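Local coordinates for protein Ulp1-like SUMO protease (Chaetomium thermophilum, PDB 6DG4) that probably cleaves SUMO from its conjugates as a C48-family cysteine protease, this chain being the C-terminal catalytic domain, at residues A58-N61 / D62-I66; R110-R114 / A115-K119; E171-K174 / F175-D179; Q233-A236 / A237-N241. All coordinates share one frame; numbering follows the deposited sequence.

How the contacts relate
The four contacts follow one another along the catalytic domain, each a local arrangement at or along a different helix. Contact 1 opens helix 62-80, contact 2 closes helix 109-114, contact 3 covers the last turns of helix 163-177, and contact 4 lies near the end of helix 228-241. They form two groups. Contacts 1 and 4, centres about 13 Å apart, join where Val64, in one of its two conformers, packs on Ile235 and Leu239. Contacts 2 and 3, their centres also about 13 Å apart, are tied by Lys119, whose NZ makes salt bridges to Asp179 OD1 (2.9 Å) and Glu178 OE1 (3.0 Å). Contacts 3 and 4 are about 36 Å apart between centres, on opposite sides of the chain's centre, so the set spans much of the domain.

Contact 1: A58-N61 / D62-I66; sequences AWLN and DNVII
Asn61 curls its short side chain back over the start of helix 62-80 and meets Val64 with its amide oxygen. OD1 of Asn61 accepts from Val64 N at 3.0 Å, the donor tilted 33° from the plane of the amide. With chi1 at 65°, CG stands between the backbone N and the carbonyl carbon, which brings OD1 back to the N-H of Val64. The backbone of Asn61 grips too: its O takes the N-H of Ile65 at 3.1 Å in a nearly straight bond. At the other end of the amide, ND2 donates to Asp48 OD1, which also receives Asn63 ND2, so Asp48 holds both amides in place. With an alanine here, Val64 N would probably lose its side-chain acceptor and Asp48 one of its two donors. Leu60 supplies the apolar half of the contact. Its CB lies 3.7 Å from Ile65 CD1, while the same side chain touches Val204 and Ile207 of helix 202-215. Asparagine at the N-cap, with the leucine just before the cap packed on the isoleucine four residues after the cap, is the classic capped helix start with a hydrophobic staple.

Contact 2: R110-R114 / A115-K119; sequences RLLRR and ANVRK. With SO4 (sulfate ion), chain B.
The Arg118 guanidinium lays one face over Arg113 CB, with NH2 of Arg118 3.7 Å from that carbon. At its edge, NH1 of Arg118 donates to a lone pair of Asn116 OD1 at 3.0 Å, almost exactly in the guanidinium plane; a water in the same plane donates to Asn116 OD1 and to Arg113 O. The Arg113 guanidinium, turned 49° against that of Arg118, has the backbone N of Arg110 over one face and a sulfate at its edge. The bend at chi3 (-64°) helps turn this edge to the anion, NE of Arg113 reaching sulfate O1 at 3.0 Å and NH2 donating to O3. Arg114 presents its own edge, NH1 to sulfate O2 at 3.1 Å. The ion probably came from the crystallisation liquor. A leucine in place of Arg118 would probably cost Asn116 OD1 its arginine donor, leaving it the water, and take the flat group off Arg113 CB. The helix ends within the same stretch. Val117 N reaches back to Leu112 O at 3.0 Å and Asn116 N to Arg113 O at 2.9 Å, while Leu112 CD2 packs on Val117 CG1 at 4.1 Å. Asn116 takes the positive phi (60°) that asparagine tolerates well. The paired backward bonds and the positive phi make a Schellman motif, with its usual apolar contact between Leu112 and Val117, closing helix 109-114.

Contact 3: E171-K174 / F175-D179; sequences ELVK and FVLED
Helix 163-177 is the crossover helix of a beta-alpha-beta unit, linking strand 149-153 to its parallel neighbour 187-188, and this contact covers the helix's final turns, where Val173 and Leu177 lie side by side. Four successive i-to-i+4 bonds run from residues 175-178 back to 171-174: the N-H groups of Phe175, Val176, Leu177 and Glu178 go to the carbonyls of Glu171, Leu172, Val173 and Lys174. The last of them, Glu178 N to Lys174 O at 3.0 Å, is made by a residue that has already left helical geometry, with phi at +56°. Just there the chain turns away, and Glu178 OE1 pairs with Lys119, as does Asp179 OD1.

Residue types follow the faces of the helix. Lys174 and Glu171 carry their charges on the exposed side, the lysine stretched out beyond CG and its side chain touching Phe181. Phe175 is also exposed, an apolar ring among charged neighbours: its CB sits 3.5 Å from Glu171 O, while its ring leads away from the preceding turn and meets Pro105. Val176 is buried. Its chi1 of 174° leaves CG2 beside the backbone N, and this methyl comes 3.4 Å from Leu172 O. Val173, buried, also touches Trp186 and Phe181, and its compact branched side chain fits there. Leu177 runs alongside it, both side chains pointing the same way; CB of Leu177 passes 3.5 Å from Val173 O, and its CD1 ends 3.9 Å from Val173 CG1.

Contact 4: Q233-A236 / A237-N241; sequences QRIA and AVLLN
Ile235 and Leu239, one turn apart, lie side by side and point the same way, with Ile235 CG2 4.1 Å from Leu239 CD1. Leu239 has the side-chain shape that suits a helix: chi1 at -65° swings CG away from its own carbonyl carbon and brings it 3.3 Å from Ile235 O, and chi2 of 170° then sets CD1, the atom that meets Ile235 CG2. Leu240 repeats this shape one residue on, with its CG 3.3 Å from Ala236 O. Val238 branches at CB and so must place two methyls at once; CG1 takes the place opposite the backbone N, and CG2 settles 3.3 Å from Arg234 O. Alanine needs no such choice. Ala237 CB sits 3.6 Å from both Gln233 O and Arg234 O, and Ala236 offers a bare methyl to what surrounds it. Under these side chains the backbone is regular, from Ala237 N on Gln233 O at 2.9 Å to Leu240 N on Ala236 O at the same length.

Two polar side chains turn to partners beyond these turns: Arg234 bends at chi3 and gives NH1 to Thr13 O, and Asn241 sends ND2 to the carbonyls of Gly243 and Lys245. The alanines probably suit a helix with neighbours on several sides. Ile235 packs on Val204 and Ile207 of helix 202-215, Ala237 meets Trp19 of helix 17-27, Ala236 touches Val23 of that helix, and both Ala236 and Leu240 meet Phe49 of helix 46-50.

Contact 1: A58-N61 / D62-I66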
# COMPACT_ATOMS: atom_id res chain seq x y z
N ALA A 58 -13.49 2.47 12.42
CA ALA A 58 -13.86 1.39 11.52
C ALA A 58 -12.63 0.62 11.06
O ALA A 58 -11.58 1.19 10.78
CB ALA A 58 -14.60 1.93 10.30
N TRP A 59 -12.78 -0.70 10.96
CA TRP A 59 -11.75 -1.51 10.34
C TRP A 59 -11.96 -1.48 8.83
O TRP A 59 -13.06 -1.74 8.34
CB TRP A 59 -11.83 -2.94 10.88
CG TRP A 59 -11.45 -3.06 12.34
CD1 TRP A 59 -12.15 -2.57 13.41
CD2 TRP A 59 -10.30 -3.73 12.88
NE1 TRP A 59 -11.50 -2.90 14.59
CE2 TRP A 59 -10.36 -3.60 14.29
CE3 TRP A 59 -9.22 -4.43 12.32
CZ2 TRP A 59 -9.40 -4.15 15.13
CZ3 TRP A 59 -8.26 -4.96 13.16
CH2 TRP A 59 -8.36 -4.82 14.55
N LEU A 60 -10.91 -1.13 8.09
CA LEU A 60 -11.01 -1.05 6.64
C LEU A 60 -11.17 -2.43 6.02
O LEU A 60 -10.70 -3.44 6.56
CB LEU A 60 -9.76 -0.36 6.07
CG LEU A 60 -9.79 1.17 5.99
CD1 LEU A 60 -10.09 1.81 7.33
CD2 LEU A 60 -8.47 1.71 5.44
N ASN A 61 -11.82 -2.47 4.86
CA ASN A 61 -11.98 -3.71 4.12
C ASN A 61 -10.95 -3.84 3.00
O ASN A 61 -10.19 -2.91 2.70
CB ASN A 61 -13.42 -3.88 3.59
CG ASN A 61 -13.82 -2.85 2.54
OD1 ASN A 61 -13.03 -2.01 2.12
ND2 ASN A 61 -15.08 -2.91 2.12
N ASP A 62 -10.93 -5.03 2.39
CA ASP A 62 -10.00 -5.29 1.29
C ASP A 62 -10.21 -4.31 0.15
O ASP A 62 -9.25 -3.82 -0.45
CB ASP A 62 -10.18 -6.72 0.76
CG ASP A 62 -9.94 -7.79 1.81
OD1 ASP A 62 -9.53 -7.48 2.94
OD2 ASP A 62 -10.18 -8.98 1.48
N ASN A 63 -11.48 -4.03 -0.19
CA ASN A 63 -11.77 -3.17 -1.33
C ASN A 63 -11.03 -1.85 -1.23
O ASN A 63 -10.42 -1.38 -2.20
CB ASN A 63 -13.27 -2.87 -1.40
CG ASN A 63 -14.10 -4.05 -1.83
OD1 ASN A 63 -13.60 -5.04 -2.36
ND2 ASN A 63 -15.42 -3.94 -1.64
N VAL A 64 -11.11 -1.22 -0.05
CA VAL A 64 -10.50 0.08 0.16
C VAL A 64 -8.98 -0.03 0.19
O VAL A 64 -8.27 0.72 -0.49
CB VAL A 64 -11.06 0.70 1.46
CG1 VAL A 64 -10.19 1.85 1.93
CG2 VAL A 64 -12.50 1.16 1.25
N ILE A 65 -8.46 -0.99 0.97
CA ILE A 65 -7.02 -1.10 1.16
C ILE A 65 -6.32 -1.41 -0.16
O ILE A 65 -5.35 -0.75 -0.54
CB ILE A 65 -6.70 -2.15 2.24
CG1 ILE A 65 -7.16 -1.65 3.61
CG2 ILE A 65 -5.20 -2.45 2.26
CD1 ILE A 65 -7.23 -2.72 4.67
N ILE A 66 -6.80 -2.43 -0.87
CA ILE A 66 -6.18 -2.79 -2.14
C ILE A 66 -6.39 -1.68 -3.17
O ILE A 66 -5.49 -1.36 -3.94
CB ILE A 66 -6.71 -4.15 -2.62
CG1 ILE A 66 -6.47 -5.23 -1.56
CG2 ILE A 66 -6.10 -4.52 -3.97
CD1 ILE A 66 -5.05 -5.37 -1.09

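Contact 2: R110-R114 / A115-K119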
# COMPACT_ATOMS: atom_id res chain seq x y z
N ARG A 110 0.63 -17.20 -11.33
CA ARG A 110 -0.38 -16.36 -11.96
C ARG A 110 -0.44 -15.00 -11.28
O ARG A 110 -0.51 -13.96 -11.96
CB ARG A 110 -1.74 -17.05 -11.92
CG ARG A 110 -2.88 -16.25 -12.54
CD ARG A 110 -4.19 -17.03 -12.51
N LEU A 111 -0.39 -14.97 -9.95
CA LEU A 111 -0.47 -13.69 -9.25
C LEU A 111 0.79 -12.85 -9.49
O LEU A 111 0.69 -11.64 -9.67
CB LEU A 111 -0.71 -13.91 -7.75
CG LEU A 111 -2.07 -14.49 -7.35
CD1 LEU A 111 -2.16 -14.59 -5.84
CD2 LEU A 111 -3.23 -13.66 -7.90
N LEU A 112 1.96 -13.49 -9.52
CA LEU A 112 3.19 -12.77 -9.84
C LEU A 112 3.11 -12.16 -11.24
O LEU A 112 3.45 -10.99 -11.44
CB LEU A 112 4.40 -13.70 -9.73
CG LEU A 112 4.73 -14.11 -8.30
CD1 LEU A 112 5.67 -15.29 -8.28
CD2 LEU A 112 5.32 -12.93 -7.55
N ARG A 113 2.66 -12.94 -12.22
CA ARG A 113 2.56 -12.43 -13.58
C ARG A 113 1.56 -11.29 -13.68
O ARG A 113 1.80 -10.31 -14.40
CB ARG A 113 2.21 -13.57 -14.54
CG ARG A 113 3.36 -14.54 -14.74
CD ARG A 113 3.08 -15.56 -15.84
NE ARG A 113 1.97 -16.46 -15.54
CZ ARG A 113 2.07 -17.60 -14.84
NH1 ARG A 113 3.24 -17.98 -14.35
NH2 ARG A 113 1.00 -18.35 -14.64
N ARG A 114 0.44 -11.38 -12.96
CA ARG A 114 -0.56 -10.31 -13.01
C ARG A 114 -0.04 -9.02 -12.40
O ARG A 114 -0.46 -7.93 -12.80
CB ARG A 114 -1.84 -10.76 -12.30
CG ARG A 114 -2.86 -11.41 -13.24
CD ARG A 114 -3.93 -12.20 -12.49
NE ARG A 114 -5.05 -12.58 -13.34
CZ ARG A 114 -4.98 -13.47 -14.33
NH1 ARG A 114 -3.83 -14.08 -14.61
NH2 ARG A 114 -6.06 -13.75 -15.05
N ALA A 115 0.88 -9.12 -11.44
CA ALA A 115 1.56 -7.97 -10.86
C ALA A 115 2.78 -7.54 -11.66
O ALA A 115 3.48 -6.60 -11.26
CB ALA A 115 1.97 -8.27 -9.42
N ASN A 116 3.06 -8.21 -12.78
CA ASN A 116 4.21 -7.89 -13.63
C ASN A 116 5.53 -8.03 -12.87
O ASN A 116 6.46 -7.25 -13.05
CB ASN A 116 4.05 -6.53 -14.29
CG ASN A 116 2.93 -6.54 -15.30
OD1 ASN A 116 2.94 -7.34 -16.23
ND2 ASN A 116 1.94 -5.69 -15.10
N VAL A 117 5.60 -9.06 -12.04
CA VAL A 117 6.81 -9.42 -11.30
C VAL A 117 7.36 -10.68 -11.96
O VAL A 117 6.89 -11.79 -11.69
CB VAL A 117 6.52 -9.63 -9.81
CG1 VAL A 117 7.76 -10.06 -9.08
CG2 VAL A 117 5.95 -8.36 -9.20
N ARG A 118 8.35 -10.50 -12.83
CA ARG A 118 8.97 -11.60 -13.55
C ARG A 118 10.48 -11.54 -13.35
O ARG A 118 11.04 -10.51 -13.00
CB ARG A 118 8.64 -11.52 -15.05
CG ARG A 118 7.17 -11.75 -15.35
CD ARG A 118 6.88 -11.52 -16.82
NE ARG A 118 5.51 -11.87 -17.19
CZ ARG A 118 4.46 -11.05 -17.08
NH1 ARG A 118 4.60 -9.82 -16.62
NH2 ARG A 118 3.26 -11.48 -17.45
N LYS A 119 11.14 -12.68 -13.58
CA LYS A 119 12.59 -12.72 -13.43
C LYS A 119 13.27 -11.63 -14.25
O LYS A 119 14.18 -10.96 -13.76
CB LYS A 119 13.11 -14.10 -13.84
CG LYS A 119 14.62 -14.29 -13.68
CD LYS A 119 15.02 -15.71 -14.07
CE LYS A 119 16.52 -15.91 -13.93
NZ LYS A 119 16.92 -17.28 -14.33
S SO4 B . -1.84 -16.84 -16.83
O1 SO4 B . -0.86 -15.88 -16.32
O2 SO4 B . -3.19 -16.30 -16.66
O3 SO4 B . -1.71 -18.10 -16.10
O4 SO4 B . -1.58 -17.08 -18.25
O HOH W 1 0.80 -9.31 -16.72

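Contact 3: E171-K174 / F175-D179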
# COMPACT_ATOMS: atom_id res chain seq x y z
N GLU A 171 12.38 -15.95 0.66
CA GLU A 171 12.10 -17.16 -0.10
C GLU A 171 11.43 -16.82 -1.43
O GLU A 171 11.75 -17.41 -2.47
CB GLU A 171 11.23 -18.11 0.72
CG GLU A 171 11.96 -18.73 1.91
CD GLU A 171 11.04 -19.44 2.90
OE1 GLU A 171 9.80 -19.38 2.74
OE2 GLU A 171 11.56 -20.06 3.85
N LEU A 172 10.51 -15.85 -1.42
CA LEU A 172 9.86 -15.42 -2.64
C LEU A 172 10.86 -14.81 -3.62
O LEU A 172 10.84 -15.12 -4.81
CB LEU A 172 8.76 -14.41 -2.30
CG LEU A 172 8.04 -13.74 -3.48
CD1 LEU A 172 7.27 -14.77 -4.30
CD2 LEU A 172 7.10 -12.67 -2.96
N VAL A 173 11.74 -13.94 -3.11
CA VAL A 173 12.75 -13.32 -3.96
C VAL A 173 13.64 -14.38 -4.60
O VAL A 173 13.91 -14.34 -5.81
CB VAL A 173 13.57 -12.30 -3.14
CG1 VAL A 173 14.75 -11.78 -3.95
CG2 VAL A 173 12.69 -11.13 -2.69
N LYS A 174 14.10 -15.35 -3.80
CA LYS A 174 14.94 -16.43 -4.31
C LYS A 174 14.21 -17.22 -5.39
O LYS A 174 14.80 -17.57 -6.42
CB LYS A 174 15.34 -17.34 -3.16
CG LYS A 174 16.16 -18.54 -3.58
CD LYS A 174 16.70 -19.26 -2.38
CE LYS A 174 17.62 -20.39 -2.78
NZ LYS A 174 18.43 -20.88 -1.64
N PHE A 175 12.92 -17.48 -5.18
CA PHE A 175 12.16 -18.23 -6.18
C PHE A 175 12.11 -17.49 -7.51
O PHE A 175 12.27 -18.10 -8.57
CB PHE A 175 10.74 -18.47 -5.67
CG PHE A 175 9.86 -19.11 -6.70
CD1 PHE A 175 9.87 -20.48 -6.87
CD2 PHE A 175 9.04 -18.35 -7.51
CE1 PHE A 175 9.07 -21.08 -7.83
CE2 PHE A 175 8.25 -18.93 -8.47
CZ PHE A 175 8.26 -20.30 -8.63
N VAL A 176 11.86 -16.18 -7.48
CA VAL A 176 11.75 -15.42 -8.71
C VAL A 176 13.10 -15.31 -9.42
O VAL A 176 13.20 -15.49 -10.64
CB VAL A 176 11.14 -14.03 -8.44
CG1 VAL A 176 11.16 -13.19 -9.71
CG2 VAL A 176 9.71 -14.16 -7.92
N LEU A 177 14.16 -15.00 -8.66
CA LEU A 177 15.43 -14.67 -9.28
C LEU A 177 16.25 -15.88 -9.70
O LEU A 177 17.12 -15.74 -10.57
CB LEU A 177 16.27 -13.78 -8.35
CG LEU A 177 15.87 -12.31 -8.33
CD1 LEU A 177 16.67 -11.55 -7.29
CD2 LEU A 177 16.06 -11.69 -9.71
N GLU A 178 16.02 -17.05 -9.11
CA GLU A 178 16.69 -18.30 -9.53
C GLU A 178 18.20 -18.11 -9.46
O GLU A 178 18.73 -17.74 -8.40
CB GLU A 178 16.15 -18.73 -10.89
CG GLU A 178 14.66 -18.93 -10.94
CD GLU A 178 14.17 -19.38 -12.30
OE1 GLU A 178 14.90 -19.22 -13.30
OE2 GLU A 178 13.04 -19.90 -12.38
N ASP A 179 18.94 -18.37 -10.55
CA ASP A 179 20.39 -18.25 -10.54
C ASP A 179 20.88 -16.82 -10.43
O ASP A 179 22.09 -16.61 -10.31
CB ASP A 179 21.00 -18.93 -11.78
CG ASP A 179 20.52 -18.33 -13.10
OD1 ASP A 179 19.58 -17.51 -13.11
OD2 ASP A 179 21.08 -18.70 -14.16

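Contact 4: Q233-A236 / A237-N241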
# COMPACT_ATOMS: atom_id res chain seq x y z
N GLN A 233 -10.59 10.28 5.62
CA GLN A 233 -11.32 11.17 4.71
C GLN A 233 -10.52 11.41 3.44
O GLN A 233 -11.09 11.46 2.35
CB GLN A 233 -11.58 12.51 5.38
CG GLN A 233 -12.50 12.49 6.54
CD GLN A 233 -12.81 13.91 6.98
OE1 GLN A 233 -13.95 14.38 6.91
NE2 GLN A 233 -11.78 14.61 7.41
N ARG A 234 -9.20 11.57 3.57
CA ARG A 234 -8.37 11.81 2.40
C ARG A 234 -8.33 10.58 1.50
O ARG A 234 -8.39 10.71 0.27
CB ARG A 234 -6.96 12.20 2.84
CG ARG A 234 -6.91 13.53 3.61
CD ARG A 234 -5.47 13.98 3.89
NE ARG A 234 -4.77 14.14 2.62
CZ ARG A 234 -4.93 15.17 1.79
NH1 ARG A 234 -5.73 16.19 2.08
NH2 ARG A 234 -4.28 15.17 0.64
N ILE A 235 -8.22 9.39 2.09
CA ILE A 235 -8.27 8.16 1.30
C ILE A 235 -9.60 8.07 0.56
O ILE A 235 -9.65 7.72 -0.63
CB ILE A 235 -8.03 6.94 2.20
CG1 ILE A 235 -6.59 6.92 2.70
CG2 ILE A 235 -8.35 5.64 1.44
CD1 ILE A 235 -6.40 6.01 3.91
N ALA A 236 -10.70 8.39 1.25
CA ALA A 236 -12.01 8.37 0.61
C ALA A 236 -12.04 9.31 -0.59
O ALA A 236 -12.53 8.96 -1.67
CB ALA A 236 -13.09 8.75 1.62
N ALA A 237 -11.52 10.53 -0.41
CA ALA A 237 -11.49 11.49 -1.51
C ALA A 237 -10.66 10.98 -2.69
O ALA A 237 -11.06 11.13 -3.85
CB ALA A 237 -10.94 12.83 -1.02
N VAL A 238 -9.50 10.38 -2.41
CA VAL A 238 -8.67 9.82 -3.48
C VAL A 238 -9.44 8.75 -4.25
O VAL A 238 -9.41 8.71 -5.48
CB VAL A 238 -7.35 9.28 -2.91
CG1 VAL A 238 -6.61 8.47 -3.96
CG2 VAL A 238 -6.47 10.43 -2.41
N LEU A 239 -10.13 7.87 -3.53
CA LEU A 239 -10.90 6.83 -4.21
C LEU A 239 -12.00 7.43 -5.07
O LEU A 239 -12.19 7.02 -6.23
CB LEU A 239 -11.47 5.84 -3.19
CG LEU A 239 -10.43 5.01 -2.42
CD1 LEU A 239 -11.08 4.25 -1.28
CD2 LEU A 239 -9.67 4.05 -3.33
N LEU A 240 -12.72 8.43 -4.55
CA LEU A 240 -13.78 9.07 -5.33
C LEU A 240 -13.21 9.81 -6.53
O LEU A 240 -13.86 9.90 -7.58
CB LEU A 240 -14.56 10.04 -4.45
CG LEU A 240 -15.35 9.40 -3.31
CD1 LEU A 240 -15.92 10.46 -2.39
CD2 LEU A 240 -16.46 8.52 -3.87
N ASN A 241 -12.00 10.35 -6.38
CA ASN A 241 -11.32 11.10 -7.44
C ASN A 241 -10.79 10.20 -8.54
O ASN A 241 -10.45 10.69 -9.62
CB ASN A 241 -10.14 11.85 -6.80
CG ASN A 241 -9.45 12.80 -7.75
OD1 ASN A 241 -10.05 13.76 -8.24
ND2 ASN A 241 -8.17 12.56 -7.98